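Local coordinates for protein S.cerevisiae chromosome XVI reading frame ORF YPL253c (Saccharomyces cerevisiae, PDB 2O0A) that recruits the minus end-directed kinesin Kar3 to microtubules, forms with it a heterodimer that cross-links antiparallel microtubules, and has a motor-like domain without a nucleotide-binding site, at residues Glu39-Asp44 with Gly48-Gly53; Lys232-Phe237 with Leu280-Glu285. All blocks are in the same frame, centred on the assembly; numbering follows the deposited sequence.

Contact 1 (Glu39-Asp44 with Gly48-Gly53); sequences ENLLFD and GVITQG
Ile-50 meets two side chains of the facing strand at once. Its CG2 lies 3.7 Å from Leu-41 CD2, while CG1 runs alongside the ring of Phe-43, 3.9 Å from Phe-43 CD1, both side chains pointing the same way. With CG1 anti to the carbonyl carbon (chi1 -55°), one branch of Ile-50 goes to each neighbour. Cut back to an alanine, this position is likely to leave a gap between Leu-41 and Phe-43 and the phenyl ring without its flanking methylene. Leu-41 CD2 also reaches Gln-52 CG. Behind these apolar groups stand Ala-30 and Val-32 of strand 27-32 and Leu-280 of helix 276-289.

The hairpin supplies two strands of a small three-stranded antiparallel sheet in the kinesin-like motor homology domain, with 41-44 outermost and 58-60 on the other side of 49-52. Leu-42 and Thr-51 are a hydrogen-bonded pair: Leu-42 N gives a nearly straight bond to Thr-51 O (2.9 Å, 171° at the hydrogen), and Thr-51 N returns one to Leu-42 O. A water bridges Leu-42 O and Thr-51 OG1. Toward the turn, Asp-44 N bonds Val-49 O at 2.8 Å. Asp-44 O takes Val-49 N at 3.1 Å and, weakly, Gly-48 N, a G1 beta bulge in which Gly-48 has positive phi (72°). The Asp-44 carboxylate turns back into the turn, OD1 accepting from Asn-47 N.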
loop_
_atom_site.group_PDB
_atom_site.type_symbol
_atom_site.label_atom_id
_atom_site.label_comp_id
_atom_site.label_asym_id
_atom_site.label_seq_id
_atom_site.Cartn_x
_atom_site.Cartn_y
_atom_site.Cartn_z
ATOM N N GLU A 39 3.485 25.963 0.459
ATOM C CA GLU A 39 2.923 26.698 -0.683
ATOM C C GLU A 39 3.862 26.729 -1.890
ATOM O O GLU A 39 3.405 26.890 -3.026
ATOM C CB GLU A 39 2.503 28.121 -0.280
ATOM C CG GLU A 39 1.361 28.159 0.722
ATOM C CD GLU A 39 0.885 29.565 1.050
ATOM O OE1 GLU A 39 1.151 30.500 0.265
ATOM O OE2 GLU A 39 0.231 29.730 2.102
ATOM N N ASN A 40 5.159 26.553 -1.648
ATOM C CA ASN A 40 6.157 26.564 -2.716
ATOM C C ASN A 40 6.343 25.206 -3.391
ATOM O O ASN A 40 7.119 25.085 -4.345
ATOM C CB ASN A 40 7.507 27.098 -2.208
ATOM C CG ASN A 40 8.205 26.140 -1.257
ATOM O OD1 ASN A 40 7.566 25.448 -0.467
ATOM N ND2 ASN A 40 9.529 26.109 -1.326
ATOM N N LEU A 41 5.661 24.180 -2.881
ATOM C CA LEU A 41 5.586 22.907 -3.592
ATOM C C LEU A 41 4.593 23.059 -4.735
ATOM O O LEU A 41 3.488 23.570 -4.533
ATOM C CB LEU A 41 5.156 21.777 -2.651
ATOM C CG LEU A 41 6.275 20.957 -1.977
ATOM C CD1 LEU A 41 5.619 19.828 -1.164
ATOM C CD2 LEU A 41 7.255 20.394 -2.985
ATOM N N LEU A 42 5.001 22.652 -5.933
ATOM C CA LEU A 42 4.154 22.749 -7.114
ATOM C C LEU A 42 3.637 21.376 -7.487
ATOM O O LEU A 42 4.403 20.410 -7.524
ATOM C CB LEU A 42 4.903 23.370 -8.298
ATOM C CG LEU A 42 5.299 24.856 -8.264
ATOM C CD1 LEU A 42 4.303 25.737 -7.502
ATOM C CD2 LEU A 42 6.704 25.035 -7.718
ATOM N N PHE A 43 2.336 21.288 -7.736
ATOM C CA PHE A 43 1.704 20.011 -8.068
ATOM C C PHE A 43 1.169 20.007 -9.474
ATOM O O PHE A 43 0.345 20.847 -9.831
ATOM C CB PHE A 43 0.553 19.716 -7.113
ATOM C CG PHE A 43 0.965 19.664 -5.688
ATOM C CD1 PHE A 43 1.364 18.466 -5.111
ATOM C CD2 PHE A 43 0.973 20.820 -4.914
ATOM C CE1 PHE A 43 1.767 18.420 -3.783
ATOM C CE2 PHE A 43 1.377 20.779 -3.594
ATOM C CZ PHE A 43 1.763 19.581 -3.023
ATOM N N ASP A 44 1.642 19.046 -10.256
ATOM C CA ASP A 44 1.124 18.798 -11.593
ATOM C C ASP A 44 0.322 17.488 -11.569
ATOM O O ASP A 44 0.877 16.398 -11.718
ATOM C CB ASP A 44 2.283 18.749 -12.600
ATOM C CG ASP A 44 1.809 18.594 -14.044
ATOM O OD1 ASP A 44 0.631 18.208 -14.261
ATOM O OD2 ASP A 44 2.614 18.869 -14.964
ATOM N N GLY A 48 1.750 14.083 -13.116
ATOM C CA GLY A 48 2.243 13.338 -11.961
ATOM C C GLY A 48 3.574 13.862 -11.467
ATOM O O GLY A 48 4.506 13.103 -11.246
ATOM N N VAL A 49 3.657 15.171 -11.300
ATOM C CA VAL A 49 4.917 15.796 -10.914
ATOM C C VAL A 49 4.723 16.641 -9.657
ATOM O O VAL A 49 3.749 17.366 -9.552
ATOM C CB VAL A 49 5.464 16.700 -12.056
ATOM C CG1 VAL A 49 6.835 17.206 -11.698
ATOM C CG2 VAL A 49 5.515 15.935 -13.370
ATOM N N ILE A 50 5.650 16.528 -8.707
ATOM C CA ILE A 50 5.752 17.471 -7.595
ATOM C C ILE A 50 7.130 18.120 -7.701
ATOM O O ILE A 50 8.152 17.425 -7.726
ATOM C CB ILE A 50 5.593 16.798 -6.214
ATOM C CG1 ILE A 50 4.274 16.025 -6.150
ATOM C CG2 ILE A 50 5.677 17.842 -5.080
ATOM C CD1 ILE A 50 4.126 15.174 -4.894
ATOM N N THR A 51 7.137 19.444 -7.786
ATOM C CA THR A 51 8.371 20.207 -7.930
ATOM C C THR A 51 8.609 21.086 -6.711
ATOM O O THR A 51 7.711 21.809 -6.286
ATOM C CB THR A 51 8.305 21.108 -9.178
ATOM O OG1 THR A 51 8.124 20.297 -10.346
ATOM C CG2 THR A 51 9.587 21.921 -9.331
ATOM N N GLN A 52 9.820 21.009 -6.153
ATOM C CA GLN A 52 10.225 21.897 -5.062
ATOM C C GLN A 52 10.539 23.272 -5.647
ATOM O O GLN A 52 11.419 23.404 -6.492
ATOM C CB GLN A 52 11.433 21.325 -4.320
ATOM C CG GLN A 52 11.112 20.169 -3.381
ATOM C CD GLN A 52 12.352 19.500 -2.807
ATOM O OE1 GLN A 52 13.438 19.571 -3.386
ATOM N NE2 GLN A 52 12.190 18.840 -1.662
ATOM N N GLY A 53 9.798 24.287 -5.208
ATOM C CA GLY A 53 9.826 25.614 -5.837
ATOM C C GLY A 53 11.116 26.410 -5.747
ATOM O O GLY A 53 11.366 27.277 -6.593
HETATM O O HOH W 1 5.352 20.048 -10.570
#

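Contact 2 (Lys232-Phe237 with Leu280-Glu285)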
loop_
_atom_site.group_PDB
_atom_site.type_symbol
_atom_site.label_atom_id
_atom_site.label_comp_id
_atom_site.label_asym_id
_atom_site.label_seq_id
_atom_site.Cartn_x
_atom_site.Cartn_y
_atom_site.Cartn_z
ATOM N N LYS A 232 10.408 7.439 11.470
ATOM C CA LYS A 232 11.407 6.461 11.891
ATOM C C LYS A 232 11.263 5.152 11.120
ATOM O O LYS A 232 12.254 4.623 10.616
ATOM C CB LYS A 232 11.336 6.198 13.392
ATOM C CG LYS A 232 12.369 6.975 14.203
ATOM C CD LYS A 232 12.499 6.411 15.616
ATOM C CE LYS A 232 13.648 5.411 15.743
ATOM N NZ LYS A 232 13.358 4.089 15.120
ATOM N N SER A 233 10.021 4.674 10.995
ATOM C CA SER A 233 9.738 3.429 10.282
ATOM C C SER A 233 10.138 3.571 8.814
ATOM O O SER A 233 10.773 2.688 8.245
ATOM C CB SER A 233 8.251 3.049 10.406
ATOM O OG SER A 233 7.862 2.882 11.770
ATOM N N ILE A 234 9.783 4.705 8.211
ATOM C CA ILE A 234 10.114 4.970 6.811
ATOM C C ILE A 234 11.630 4.985 6.574
ATOM O O ILE A 234 12.114 4.514 5.546
ATOM C CB ILE A 234 9.476 6.289 6.343
ATOM C CG1 ILE A 234 7.951 6.145 6.306
ATOM C CG2 ILE A 234 10.020 6.709 4.988
ATOM C CD1 ILE A 234 7.205 7.469 6.281
ATOM N N GLU A 235 12.355 5.551 7.537
ATOM C CA GLU A 235 13.804 5.638 7.463
ATOM C C GLU A 235 14.463 4.281 7.613
ATOM O O GLU A 235 15.474 4.003 6.960
ATOM C CB GLU A 235 14.327 6.592 8.526
ATOM C CG GLU A 235 14.029 8.041 8.229
ATOM C CD GLU A 235 14.466 8.957 9.352
ATOM O OE1 GLU A 235 14.612 8.479 10.502
ATOM O OE2 GLU A 235 14.642 10.161 9.079
ATOM N N GLN A 236 13.868 3.434 8.452
ATOM C CA GLN A 236 14.312 2.051 8.598
ATOM C C GLN A 236 14.159 1.308 7.270
ATOM O O GLN A 236 15.072 0.610 6.834
ATOM C CB GLN A 236 13.566 1.352 9.737
ATOM C CG GLN A 236 14.318 0.177 10.345
ATOM C CD GLN A 236 13.743 -0.270 11.679
ATOM O OE1 GLN A 236 13.575 -1.464 11.921
ATOM N NE2 GLN A 236 13.443 0.688 12.552
ATOM N N PHE A 237 13.021 1.499 6.600
ATOM C CA PHE A 237 12.834 0.986 5.247
ATOM C C PHE A 237 13.937 1.490 4.320
ATOM O O PHE A 237 14.570 0.719 3.602
ATOM C CB PHE A 237 11.439 1.379 4.733
ATOM C CG PHE A 237 11.307 1.419 3.232
ATOM C CD1 PHE A 237 11.422 0.263 2.462
ATOM C CD2 PHE A 237 11.028 2.622 2.584
ATOM C CE1 PHE A 237 11.272 0.314 1.069
ATOM C CE2 PHE A 237 10.881 2.682 1.208
ATOM C CZ PHE A 237 11.000 1.526 0.442
ATOM N N LEU A 280 9.903 12.696 -0.557
ATOM C CA LEU A 280 10.191 12.897 -1.982
ATOM C C LEU A 280 11.498 12.211 -2.375
ATOM O O LEU A 280 11.561 11.525 -3.381
ATOM C CB LEU A 280 10.216 14.389 -2.337
ATOM C CG LEU A 280 8.877 15.121 -2.225
ATOM C CD1 LEU A 280 9.115 16.617 -2.316
ATOM C CD2 LEU A 280 7.899 14.647 -3.313
ATOM N N THR A 281 12.544 12.362 -1.562
ATOM C CA THR A 281 13.801 11.669 -1.845
ATOM C C THR A 281 13.629 10.147 -1.946
ATOM O O THR A 281 14.151 9.503 -2.854
ATOM C CB THR A 281 14.877 12.044 -0.809
ATOM O OG1 THR A 281 15.145 13.442 -0.929
ATOM C CG2 THR A 281 16.173 11.243 -1.038
ATOM N N ILE A 282 12.868 9.581 -1.021
ATOM C CA ILE A 282 12.620 8.143 -1.009
ATOM C C ILE A 282 11.859 7.716 -2.254
ATOM O O ILE A 282 12.172 6.682 -2.844
ATOM C CB ILE A 282 11.920 7.720 0.291
ATOM C CG1 ILE A 282 12.882 7.973 1.458
ATOM C CG2 ILE A 282 11.506 6.238 0.238
ATOM C CD1 ILE A 282 12.305 7.782 2.824
ATOM N N SER A 283 10.908 8.546 -2.673
ATOM C CA SER A 283 10.133 8.266 -3.879
ATOM C C SER A 283 11.047 8.109 -5.094
ATOM O O SER A 283 10.786 7.283 -5.972
ATOM C CB SER A 283 9.051 9.333 -4.104
ATOM O OG SER A 283 9.581 10.530 -4.661
ATOM N N GLU A 284 12.128 8.886 -5.145
ATOM C CA GLU A 284 13.086 8.728 -6.250
ATOM C C GLU A 284 13.880 7.411 -6.196
ATOM O O GLU A 284 14.116 6.782 -7.229
ATOM C CB GLU A 284 14.030 9.936 -6.359
ATOM C CG GLU A 284 14.697 10.045 -7.729
ATOM C CD GLU A 284 15.593 11.262 -7.880
ATOM O OE1 GLU A 284 15.228 12.351 -7.387
ATOM O OE2 GLU A 284 16.662 11.130 -8.513
ATOM N N GLU A 285 14.271 6.991 -5.000
ATOM C CA GLU A 285 14.963 5.721 -4.808
ATOM C C GLU A 285 14.078 4.520 -5.150
ATOM O O GLU A 285 14.535 3.548 -5.746
ATOM C CB GLU A 285 15.429 5.592 -3.370
ATOM C CG GLU A 285 16.442 6.627 -2.920
ATOM C CD GLU A 285 16.829 6.382 -1.497
ATOM O OE1 GLU A 285 15.992 6.654 -0.605
ATOM O OE2 GLU A 285 17.955 5.885 -1.264
#
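Ile-234 and Ile-282 meet methyl to methyl between two helices, CG2 of the first 3.3 Å from CD1 of the second, tighter than ordinary van der Waals contact. Their alpha carbons (CA) are 8.8 Å apart, a distance the two side chains span by slanting across one another. The second meeting is easier: Ile-282 CG2 comes to the edge of the Phe-237 ring, near its plane, 3.7 Å from Phe-237 CE2. Ile-282 thus divides its branches, CG1 anti to the carbonyl carbon (chi1 -65°) carrying CD1 to Ile-234 and CG2 turning to the phenyl edge. Phe-237 has CG anti to the backbone N (chi1 156°), which swings its ring across to the other helix.

Beyond these three residues the fit is loose: the two segments bury just 124 Å² between them. Leu-279 and Val-286, also of helix 276-289, widen the interface, packing on Ile-234 and Phe-237. Away from the partner helix, Ser-283 OG donates to Leu-280 O (2.6 Å), sharing that acceptor with Glu-284 N. On the solvent side Glu-284 is exposed, its OE1 hydrogen-bonded to His-57. Glu-285 is buried, and its OE2 forms a salt bridge with Lys-243 of helix 231-243, while its OE1 lies close to the like-charged Asp-238; Lys-243 probably offsets part of that charge.

With no hydrogen bond between the two segments, this meeting of two helices of the motor-like domain is apolar and depends on the fit of methyl groups against each other and against a ring edge.

How the contacts relate
Following the chain from the N terminus, helix 4-23 and strand 27-32 come first, and contact 1 then closes a tight turn, with three residues between segments 39-44 and 48-53. Contact 2 opens much later, joining helix 231-243 to helix 276-289 across a 42-residue excursion that includes helix 250-261 and strand 265-270. The two are in series, neither nested nor crossing, with centres about 19 Å apart. They nevertheless touch through Leu-280, whose CD1 packs 3.9 Å from Gln-52 NE2 and whose CD2 lies 4.1 Å from Ile-50 CD1. Helix 276-289 therefore meets the small antiparallel sheet through Leu-280 and helix 231-243 through Ile-282.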